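Local coordinates for protein TetR-like transcriptional regulator (Rhodococcus, PDB 3F1B) that probably binds DNA as a transcription factor of the TetR family, recognising a regulatory region through a helix-turn-helix motif, at residues Cys65-Leu77 / Phe98-Leu112. Residues are numbered along the deposited sequence; the frame is centred on the assembly and turned at random.
With SO4 (sulfate ion), chain D.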
ATOM      1  N   CYS A  65      11.074  -9.892  12.911  1.00 40.02           N
ATOM      2  CA  CYS A  65       9.750 -10.239  12.468  1.00 42.43           C
ATOM      3  C   CYS A  65       9.548  -9.991  10.984  1.00 42.36           C
ATOM      4  O   CYS A  65       9.012 -10.848  10.271  1.00 42.38           O
ATOM      5  CB  CYS A  65       8.769  -9.392  13.265  1.00 42.75           C
ATOM      6  SG  CYS A  65       7.249 -10.219  13.432  1.00 50.36           S
ATOM      7  N   ILE A  66       9.991  -8.835  10.498  1.00 42.57           N
ATOM      8  CA  ILE A  66       9.823  -8.529   9.088  1.00 43.56           C
ATOM      9  C   ILE A  66      10.658  -9.482   8.240  1.00 43.91           C
ATOM     10  O   ILE A  66      10.204 -10.001   7.226  1.00 43.62           O
ATOM     11  CB  ILE A  66      10.143  -7.018   8.750  1.00 43.98           C
ATOM     12  CG1 ILE A  66       8.987  -6.137   9.209  1.00 44.64           C
ATOM     13  CG2 ILE A  66      10.422  -6.802   7.248  1.00 41.28           C
ATOM     14  CD1 ILE A  66       7.960  -5.878   8.156  1.00 47.22           C
ATOM     15  N   GLN A  67      11.891  -9.687   8.652  1.00 44.57           N
ATOM     16  CA  GLN A  67      12.749 -10.672   8.007  1.00 45.74           C
ATOM     17  C   GLN A  67      12.074 -12.066   7.893  1.00 45.13           C
ATOM     18  O   GLN A  67      12.054 -12.644   6.808  1.00 45.94           O
ATOM     19  CB  GLN A  67      14.036 -10.777   8.824  1.00 46.73           C
ATOM     20  CG  GLN A  67      15.088  -9.783   8.413  1.00 50.89           C
ATOM     21  CD  GLN A  67      15.826 -10.251   7.153  1.00 54.57           C
ATOM     22  OE1 GLN A  67      15.945  -9.506   6.182  1.00 55.68           O
ATOM     23  NE2 GLN A  67      16.305 -11.498   7.170  1.00 54.23           N
ATOM     24  N   ARG A  68      11.543 -12.591   9.010  1.00 43.76           N
ATOM     25  CA  ARG A  68      10.942 -13.899   9.051  1.00 42.72           C
ATOM     26  C   ARG A  68       9.658 -14.013   8.204  1.00 43.52           C
ATOM     27  O   ARG A  68       9.521 -14.954   7.408  1.00 44.66           O
ATOM     28  CB  ARG A  68      10.647 -14.334  10.486  1.00 42.14           C
ATOM     29  CG  ARG A  68      10.264 -15.837  10.532  1.00 42.53           C
ATOM     30  CD  ARG A  68       9.892 -16.355  11.899  1.00 41.80           C
ATOM     31  NE  ARG A  68       8.573 -15.854  12.233  1.00 41.10           N
ATOM     32  CZ  ARG A  68       7.811 -16.283  13.235  1.00 42.27           C
ATOM     33  NH1 ARG A  68       8.214 -17.279  14.067  1.00 39.30           N
ATOM     34  NH2 ARG A  68       6.615 -15.707  13.388  1.00 37.60           N
ATOM     35  N   GLU A  69       8.694 -13.114   8.385  1.00 41.79           N
ATOM     36  CA  GLU A  69       7.503 -13.167   7.539  1.00 42.08           C
ATOM     37  C   GLU A  69       7.825 -12.956   6.021  1.00 42.40           C
ATOM     38  O   GLU A  69       7.248 -13.631   5.157  1.00 42.73           O
ATOM     39  CB  GLU A  69       6.452 -12.177   8.056  1.00 42.26           C
ATOM     40  CG  GLU A  69       6.179 -12.352   9.580  1.00 42.53           C
ATOM     41  CD  GLU A  69       5.974 -13.818   9.987  1.00 43.81           C
ATOM     42  OE1 GLU A  69       5.486 -14.621   9.185  1.00 44.67           O
ATOM     43  OE2 GLU A  69       6.292 -14.196  11.130  1.00 49.28           O
ATOM     44  N   GLY A  70       8.794 -12.084   5.711  1.00 41.45           N
ATOM     45  CA  GLY A  70       9.287 -11.919   4.326  1.00 41.63           C
ATOM     46  C   GLY A  70       9.770 -13.234   3.722  1.00 41.95           C
ATOM     47  O   GLY A  70       9.521 -13.522   2.564  1.00 41.74           O
ATOM     48  N   LEU A  71      10.464 -14.028   4.530  1.00 42.21           N
ATOM     49  CA  LEU A  71      10.942 -15.328   4.115  1.00 43.18           C
ATOM     50  C   LEU A  71       9.803 -16.273   3.786  1.00 43.20           C
ATOM     51  O   LEU A  71       9.898 -17.006   2.805  1.00 44.19           O
ATOM     52  CB  LEU A  71      11.783 -15.970   5.210  1.00 42.56           C
ATOM     53  CG  LEU A  71      13.288 -15.974   5.115  1.00 45.28           C
ATOM     54  CD1 LEU A  71      13.907 -16.133   6.555  1.00 44.49           C
ATOM     55  CD2 LEU A  71      13.698 -17.095   4.186  1.00 45.12           C
ATOM     56  N   ARG A  72       8.747 -16.299   4.606  1.00 43.24           N
ATOM     57  CA  ARG A  72       7.688 -17.277   4.368  1.00 43.99           C
ATOM     58  C   ARG A  72       7.009 -16.827   3.101  1.00 43.68           C
ATOM     59  O   ARG A  72       6.527 -17.642   2.312  1.00 43.03           O
ATOM     60  CB  ARG A  72       6.683 -17.374   5.510  1.00 43.89           C
ATOM     61  CG  ARG A  72       7.325 -17.694   6.800  1.00 47.51           C
ATOM     62  CD  ARG A  72       6.471 -17.176   7.935  1.00 51.38           C
ATOM     63  NE  ARG A  72       6.776 -17.902   9.161  1.00 56.86           N
ATOM     64  CZ  ARG A  72       6.045 -17.843  10.274  1.00 59.82           C
ATOM     65  NH1 ARG A  72       6.428 -18.566  11.322  1.00 60.95           N
ATOM     66  NH2 ARG A  72       4.950 -17.066  10.349  1.00 58.75           N
ATOM     67  N   PHE A  73       7.018 -15.519   2.893  1.00 43.48           N
ATOM     68  CA  PHE A  73       6.362 -15.000   1.733  1.00 44.39           C
ATOM     69  C   PHE A  73       7.045 -15.456   0.440  1.00 44.19           C
ATOM     70  O   PHE A  73       6.379 -16.007  -0.436  1.00 43.99           O
ATOM     71  CB  PHE A  73       6.192 -13.495   1.836  1.00 44.19           C
ATOM     72  CG  PHE A  73       5.574 -12.888   0.647  1.00 45.56           C
ATOM     73  CD1 PHE A  73       4.184 -12.841   0.524  1.00 47.69           C
ATOM     74  CD2 PHE A  73       6.376 -12.313  -0.357  1.00 46.83           C
ATOM     75  CE1 PHE A  73       3.578 -12.244  -0.623  1.00 48.93           C
ATOM     76  CE2 PHE A  73       5.789 -11.717  -1.495  1.00 49.09           C
ATOM     77  CZ  PHE A  73       4.381 -11.691  -1.631  1.00 47.58           C
ATOM     78  N   VAL A  74       8.360 -15.294   0.343  1.00 44.08           N
ATOM     79  CA  VAL A  74       9.016 -15.686  -0.885  1.00 44.59           C
ATOM     80  C   VAL A  74       9.046 -17.205  -1.061  1.00 44.80           C
ATOM     81  O   VAL A  74       8.903 -17.689  -2.159  1.00 44.48           O
ATOM     82  CB  VAL A  74      10.404 -15.039  -1.052  1.00 44.96           C
ATOM     83  CG1 VAL A  74      10.355 -13.580  -0.607  1.00 43.84           C
ATOM     84  CG2 VAL A  74      11.472 -15.820  -0.339  1.00 45.30           C
ATOM     85  N   GLU A  75       9.185 -17.948   0.029  1.00 45.77           N
ATOM     86  CA  GLU A  75       9.054 -19.408  -0.012  1.00 47.59           C
ATOM     87  C   GLU A  75       7.727 -19.837  -0.633  1.00 47.48           C
ATOM     88  O   GLU A  75       7.670 -20.765  -1.427  1.00 48.63           O
ATOM     89  CB  GLU A  75       9.199 -20.006   1.383  1.00 47.64           C
ATOM     90  CG  GLU A  75      10.407 -19.453   2.109  1.00 52.70           C
ATOM     91  CD  GLU A  75      10.600 -20.034   3.513  1.00 59.17           C
ATOM     92  OE1 GLU A  75       9.661 -19.974   4.350  1.00 62.27           O
ATOM     93  OE2 GLU A  75      11.713 -20.544   3.790  1.00 60.83           O
ATOM     94  N   ALA A  76       6.665 -19.140  -0.289  1.00 47.39           N
ATOM     95  CA  ALA A  76       5.363 -19.403  -0.879  1.00 47.73           C
ATOM     96  C   ALA A  76       5.309 -19.213  -2.406  1.00 48.10           C
ATOM     97  O   ALA A  76       4.496 -19.844  -3.068  1.00 49.23           O
ATOM     98  CB  ALA A  76       4.283 -18.557  -0.167  1.00 46.59           C
ATOM     99  N   LEU A  77       6.156 -18.340  -2.948  1.00 48.60           N
ATOM    100  CA  LEU A  77       6.298 -18.146  -4.380  1.00 48.64           C
ATOM    101  C   LEU A  77       7.157 -19.238  -5.009  1.00 49.61           C
ATOM    102  O   LEU A  77       7.049 -19.505  -6.206  1.00 51.46           O
ATOM    103  CB  LEU A  77       6.937 -16.801  -4.649  1.00 48.21           C
ATOM    104  CG  LEU A  77       6.034 -15.553  -4.589  1.00 49.29           C
ATOM    105  CD1 LEU A  77       4.935 -15.636  -3.563  1.00 49.09           C
ATOM    106  CD2 LEU A  77       6.840 -14.301  -4.386  1.00 47.52           C
ATOM    107  N   PHE A  98       1.262 -16.949  -3.422  1.00 45.48           N
ATOM    108  CA  PHE A  98       1.017 -15.649  -2.783  1.00 44.97           C
ATOM    109  C   PHE A  98      -0.338 -15.579  -2.115  1.00 44.38           C
ATOM    110  O   PHE A  98      -0.435 -15.199  -0.930  1.00 44.25           O
ATOM    111  CB  PHE A  98       1.124 -14.540  -3.843  1.00 44.82           C
ATOM    112  CG  PHE A  98       0.589 -13.220  -3.426  1.00 45.36           C
ATOM    113  CD1 PHE A  98       0.911 -12.670  -2.193  1.00 46.89           C
ATOM    114  CD2 PHE A  98      -0.155 -12.474  -4.310  1.00 45.87           C
ATOM    115  CE1 PHE A  98       0.443 -11.450  -1.837  1.00 48.25           C
ATOM    116  CE2 PHE A  98      -0.621 -11.242  -3.970  1.00 43.23           C
ATOM    117  CZ  PHE A  98      -0.325 -10.718  -2.748  1.00 47.53           C
ATOM    118  N   LEU A  99      -1.388 -15.871  -2.876  1.00 43.49           N
ATOM    119  CA  LEU A  99      -2.718 -15.728  -2.336  1.00 44.04           C
ATOM    120  C   LEU A  99      -3.084 -16.772  -1.261  1.00 44.95           C
ATOM    121  O   LEU A  99      -3.811 -16.444  -0.301  1.00 45.15           O
ATOM    122  CB  LEU A  99      -3.750 -15.700  -3.439  1.00 43.48           C
ATOM    123  CG  LEU A  99      -3.779 -14.412  -4.251  1.00 43.40           C
ATOM    124  CD1 LEU A  99      -4.722 -14.700  -5.407  1.00 41.99           C
ATOM    125  CD2 LEU A  99      -4.221 -13.152  -3.413  1.00 37.59           C
ATOM    126  N   GLY A 100      -2.580 -18.002  -1.409  1.00 45.72           N
ATOM    127  CA  GLY A 100      -2.762 -19.069  -0.390  1.00 46.48           C
ATOM    128  C   GLY A 100      -2.035 -18.718   0.906  1.00 47.26           C
ATOM    129  O   GLY A 100      -2.554 -18.948   2.019  1.00 48.16           O
ATOM    130  N   PHE A 101      -0.857 -18.110   0.781  1.00 46.88           N
ATOM    131  CA  PHE A 101      -0.107 -17.662   1.958  1.00 46.86           C
ATOM    132  C   PHE A 101      -0.829 -16.538   2.769  1.00 46.58           C
ATOM    133  O   PHE A 101      -0.840 -16.516   4.007  1.00 47.37           O
ATOM    134  CB  PHE A 101       1.256 -17.169   1.523  1.00 46.62           C
ATOM    135  CG  PHE A 101       1.972 -16.362   2.582  1.00 47.90           C
ATOM    136  CD1 PHE A 101       2.756 -16.997   3.545  1.00 47.44           C
ATOM    137  CD2 PHE A 101       1.864 -14.970   2.621  1.00 44.79           C
ATOM    138  CE1 PHE A 101       3.415 -16.250   4.513  1.00 44.25           C
ATOM    139  CE2 PHE A 101       2.539 -14.231   3.620  1.00 44.16           C
ATOM    140  CZ  PHE A 101       3.300 -14.889   4.549  1.00 40.31           C
ATOM    141  N   VAL A 102      -1.413 -15.599   2.059  1.00 44.76           N
ATOM    142  CA  VAL A 102      -2.081 -14.481   2.674  1.00 43.44           C
ATOM    143  C   VAL A 102      -3.309 -15.041   3.424  1.00 43.14           C
ATOM    144  O   VAL A 102      -3.612 -14.658   4.547  1.00 42.97           O
ATOM    145  CB  VAL A 102      -2.470 -13.510   1.557  1.00 43.13           C
ATOM    146  CG1 VAL A 102      -3.691 -12.711   1.929  1.00 42.61           C
ATOM    147  CG2 VAL A 102      -1.264 -12.636   1.179  1.00 43.04           C
ATOM    148  N   GLY A 103      -3.977 -15.982   2.790  1.00 42.37           N
ATOM    149  CA  GLY A 103      -5.177 -16.543   3.315  1.00 43.21           C
ATOM    150  C   GLY A 103      -4.916 -17.238   4.617  1.00 43.58           C
ATOM    151  O   GLY A 103      -5.734 -17.135   5.526  1.00 43.53           O
ATOM    152  N   LYS A 104      -3.763 -17.903   4.716  1.00 44.39           N
ATOM    153  CA  LYS A 104      -3.361 -18.634   5.945  1.00 45.20           C
ATOM    154  C   LYS A 104      -2.579 -17.805   6.956  1.00 44.87           C
ATOM    155  O   LYS A 104      -2.534 -18.137   8.120  1.00 44.83           O
ATOM    156  CB  LYS A 104      -2.528 -19.878   5.613  1.00 44.56           C
ATOM    157  CG  LYS A 104      -3.239 -20.886   4.736  1.00 48.04           C
ATOM    158  CD  LYS A 104      -2.339 -22.079   4.368  1.00 54.89           C
ATOM    159  CE  LYS A 104      -1.450 -21.798   3.135  1.00 58.60           C
ATOM    160  NZ  LYS A 104      -0.164 -21.070   3.450  1.00 61.26           N
ATOM    161  N   HIS A 105      -1.938 -16.749   6.515  1.00 44.98           N
ATOM    162  CA  HIS A 105      -1.013 -16.047   7.388  1.00 45.34           C
ATOM    163  C   HIS A 105      -1.350 -14.558   7.286  1.00 45.06           C
ATOM    164  O   HIS A 105      -0.505 -13.708   6.983  1.00 45.93           O
ATOM    165  CB  HIS A 105       0.444 -16.410   7.017  1.00 45.53           C
ATOM    166  CG  HIS A 105       0.675 -17.894   6.872  1.00 48.72           C
ATOM    167  ND1 HIS A 105       1.192 -18.681   7.883  1.00 51.15           N
ATOM    168  CD2 HIS A 105       0.408 -18.747   5.849  1.00 51.93           C
ATOM    169  CE1 HIS A 105       1.249 -19.945   7.490  1.00 50.10           C
ATOM    170  NE2 HIS A 105       0.783 -20.015   6.256  1.00 52.46           N
ATOM    171  N   ARG A 106      -2.614 -14.253   7.534  1.00 44.54           N
ATOM    172  CA  ARG A 106      -3.102 -12.884   7.426  1.00 45.59           C
ATOM    173  C   ARG A 106      -2.392 -11.899   8.316  1.00 45.36           C
ATOM    174  O   ARG A 106      -2.246 -10.726   7.986  1.00 46.58           O
ATOM    175  CB  ARG A 106      -4.611 -12.797   7.674  1.00 45.64           C
ATOM    176  CG  ARG A 106      -5.086 -13.343   8.977  1.00 48.40           C
ATOM    177  CD  ARG A 106      -6.575 -13.072   9.219  1.00 53.14           C
ATOM    178  NE  ARG A 106      -6.836 -12.203  10.376  1.00 56.55           N
ATOM    179  CZ  ARG A 106      -7.357 -10.973  10.309  1.00 58.92           C
ATOM    180  NH1 ARG A 106      -7.697 -10.429   9.139  1.00 60.26           N
ATOM    181  NH2 ARG A 106      -7.546 -10.279  11.425  1.00 58.10           N
ATOM    182  N   LYS A 107      -1.920 -12.367   9.453  1.00 45.60           N
ATOM    183  CA  LYS A 107      -1.268 -11.482  10.376  1.00 44.62           C
ATOM    184  C   LYS A 107       0.079 -11.017   9.777  1.00 43.71           C
ATOM    185  O   LYS A 107       0.507  -9.860   9.950  1.00 42.40           O
ATOM    186  CB  LYS A 107      -1.160 -12.195  11.718  1.00 45.29           C
ATOM    187  CG  LYS A 107      -2.486 -12.212  12.502  1.00 47.78           C
ATOM    188  CD  LYS A 107      -2.886 -13.609  13.082  1.00 52.91           C
ATOM    189  CE  LYS A 107      -4.091 -14.288  12.309  1.00 53.18           C
ATOM    190  NZ  LYS A 107      -3.659 -15.154  11.143  1.00 53.38           N
ATOM    191  N   SER A 108       0.711 -11.914   9.027  1.00 42.76           N
ATOM    192  CA  SER A 108       2.032 -11.666   8.548  1.00 43.17           C
ATOM    193  C   SER A 108       1.964 -10.910   7.253  1.00 42.96           C
ATOM    194  O   SER A 108       2.880 -10.132   6.947  1.00 43.24           O
ATOM    195  CB  SER A 108       2.822 -12.961   8.393  1.00 44.40           C
ATOM    196  OG  SER A 108       1.985 -14.032   8.015  1.00 46.20           O
ATOM    197  N   TRP A 109       0.872 -11.103   6.514  1.00 41.91           N
ATOM    198  CA  TRP A 109       0.604 -10.284   5.363  1.00 40.83           C
ATOM    199  C   TRP A 109       0.397  -8.845   5.773  1.00 41.86           C
ATOM    200  O   TRP A 109       0.902  -7.943   5.114  1.00 40.82           O
ATOM    201  CB  TRP A 109      -0.634 -10.757   4.626  1.00 40.55           C
ATOM    202  CG  TRP A 109      -1.049  -9.762   3.601  1.00 38.81           C
ATOM    203  CD1 TRP A 109      -2.175  -8.999   3.616  1.00 35.48           C
ATOM    204  CD2 TRP A 109      -0.299  -9.371   2.403  1.00 39.25           C
ATOM    205  NE1 TRP A 109      -2.195  -8.172   2.491  1.00 38.01           N
ATOM    206  CE2 TRP A 109      -1.066  -8.394   1.732  1.00 38.12           C
ATOM    207  CE3 TRP A 109       0.949  -9.752   1.854  1.00 39.27           C
ATOM    208  CZ2 TRP A 109      -0.635  -7.780   0.536  1.00 40.55           C
ATOM    209  CZ3 TRP A 109       1.374  -9.136   0.684  1.00 43.37           C
ATOM    210  CH2 TRP A 109       0.573  -8.162   0.028  1.00 41.14           C
HETATM  211  N   MSE A 110      -0.324  -8.627   6.865  1.00 43.06           N
HETATM  212  CA  MSE A 110      -0.518  -7.277   7.365  1.00 45.96           C
HETATM  213  C   MSE A 110       0.757  -6.547   7.752  1.00 46.15           C
HETATM  214  O   MSE A 110       0.926  -5.362   7.390  1.00 45.87           O
HETATM  215  CB  MSE A 110      -1.469  -7.274   8.547  1.00 47.26           C
HETATM  216  CG  MSE A 110      -2.895  -7.432   8.096  1.00 52.05           C
HETATM  217 SE   MSE A 110      -3.992  -7.870   9.627  0.60 65.70          SE
HETATM  218  CE  MSE A 110      -4.249  -6.021  10.269  1.00 60.32           C
ATOM    219  N   VAL A 111       1.650  -7.232   8.487  1.00 46.30           N
ATOM    220  CA  VAL A 111       2.943  -6.643   8.861  1.00 45.90           C
ATOM    221  C   VAL A 111       3.719  -6.296   7.561  1.00 46.88           C
ATOM    222  O   VAL A 111       4.253  -5.175   7.394  1.00 46.94           O
ATOM    223  CB  VAL A 111       3.699  -7.565   9.853  1.00 46.41           C
ATOM    224  CG1 VAL A 111       5.136  -7.144  10.024  1.00 47.44           C
ATOM    225  CG2 VAL A 111       2.994  -7.569  11.226  1.00 44.76           C
ATOM    226  N   LEU A 112       3.680  -7.216   6.604  1.00 47.09           N
ATOM    227  CA  LEU A 112       4.462  -7.091   5.394  1.00 48.63           C
ATOM    228  C   LEU A 112       3.952  -5.963   4.518  1.00 49.71           C
ATOM    229  O   LEU A 112       4.713  -5.103   4.095  1.00 49.69           O
ATOM    230  CB  LEU A 112       4.419  -8.390   4.609  1.00 47.61           C
ATOM    231  CG  LEU A 112       5.615  -9.320   4.667  1.00 47.75           C
ATOM    232  CD1 LEU A 112       6.629  -9.088   5.785  1.00 48.34           C
ATOM    233  CD2 LEU A 112       5.132 -10.738   4.651  1.00 45.79           C
TER
HETATM  234  S   SO4 D 204       1.202 -23.512   4.874  0.50 78.66           S
HETATM  235  O1  SO4 D 204       1.753 -24.854   5.092  0.50 79.02           O
HETATM  236  O2  SO4 D 204       0.423 -23.102   6.050  0.50 79.10           O
HETATM  237  O3  SO4 D 204       2.282 -22.538   4.690  0.50 78.36           O
HETATM  238  O4  SO4 D 204       0.367 -23.588   3.678  0.50 77.13           O
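Phe73 drops knob-into-hole among Phe98, Phe101, Trp109 and Leu112, where helix 58-77, the link from the predicted DNA-binding headpiece of this TetR-like fold, packs on the bend between helices 87-104 and 106-115. The N-to-C directions of the short segments 65-77 and 98-104 differ by 140°, roughly antiparallel.

Phe73 joins the aromatic cluster's other two rings, Phe98 obliquely and Phe101 edge-on. With CG of Phe73 trans to its own N (chi1 178°), the ring edge heads for the Phe101 face in an offset edge-to-face pair, planes at 77°, while Phe73 CA makes a CH-pi contact 4.2 Å from the Phe101 ring centroid. The CB of His105 lies over the opposite face of Phe101. Ala76 CB meets Phe101 CB at 3.7 Å, and toward the start of 65-77 Ile66 CD1 reaches Val111 CG1 at 3.6 Å. Leu112 is itself a knob, seated among Ile66, Glu69, Gly70 and Phe73.

Beside the apolar packing, the buried Glu69 bends at chi2 and lies against Ser108 CB; Arg68, also salt-bridged to Asp21 of helix 12-30, grips Glu69 OE2 side-on through NE and NH2, and Arg72 NH2 bonds weakly to OE1. At the bend, His105 O accepts from Ser108 N, Trp109 N and Ser108 OG, the last at 2.7 Å.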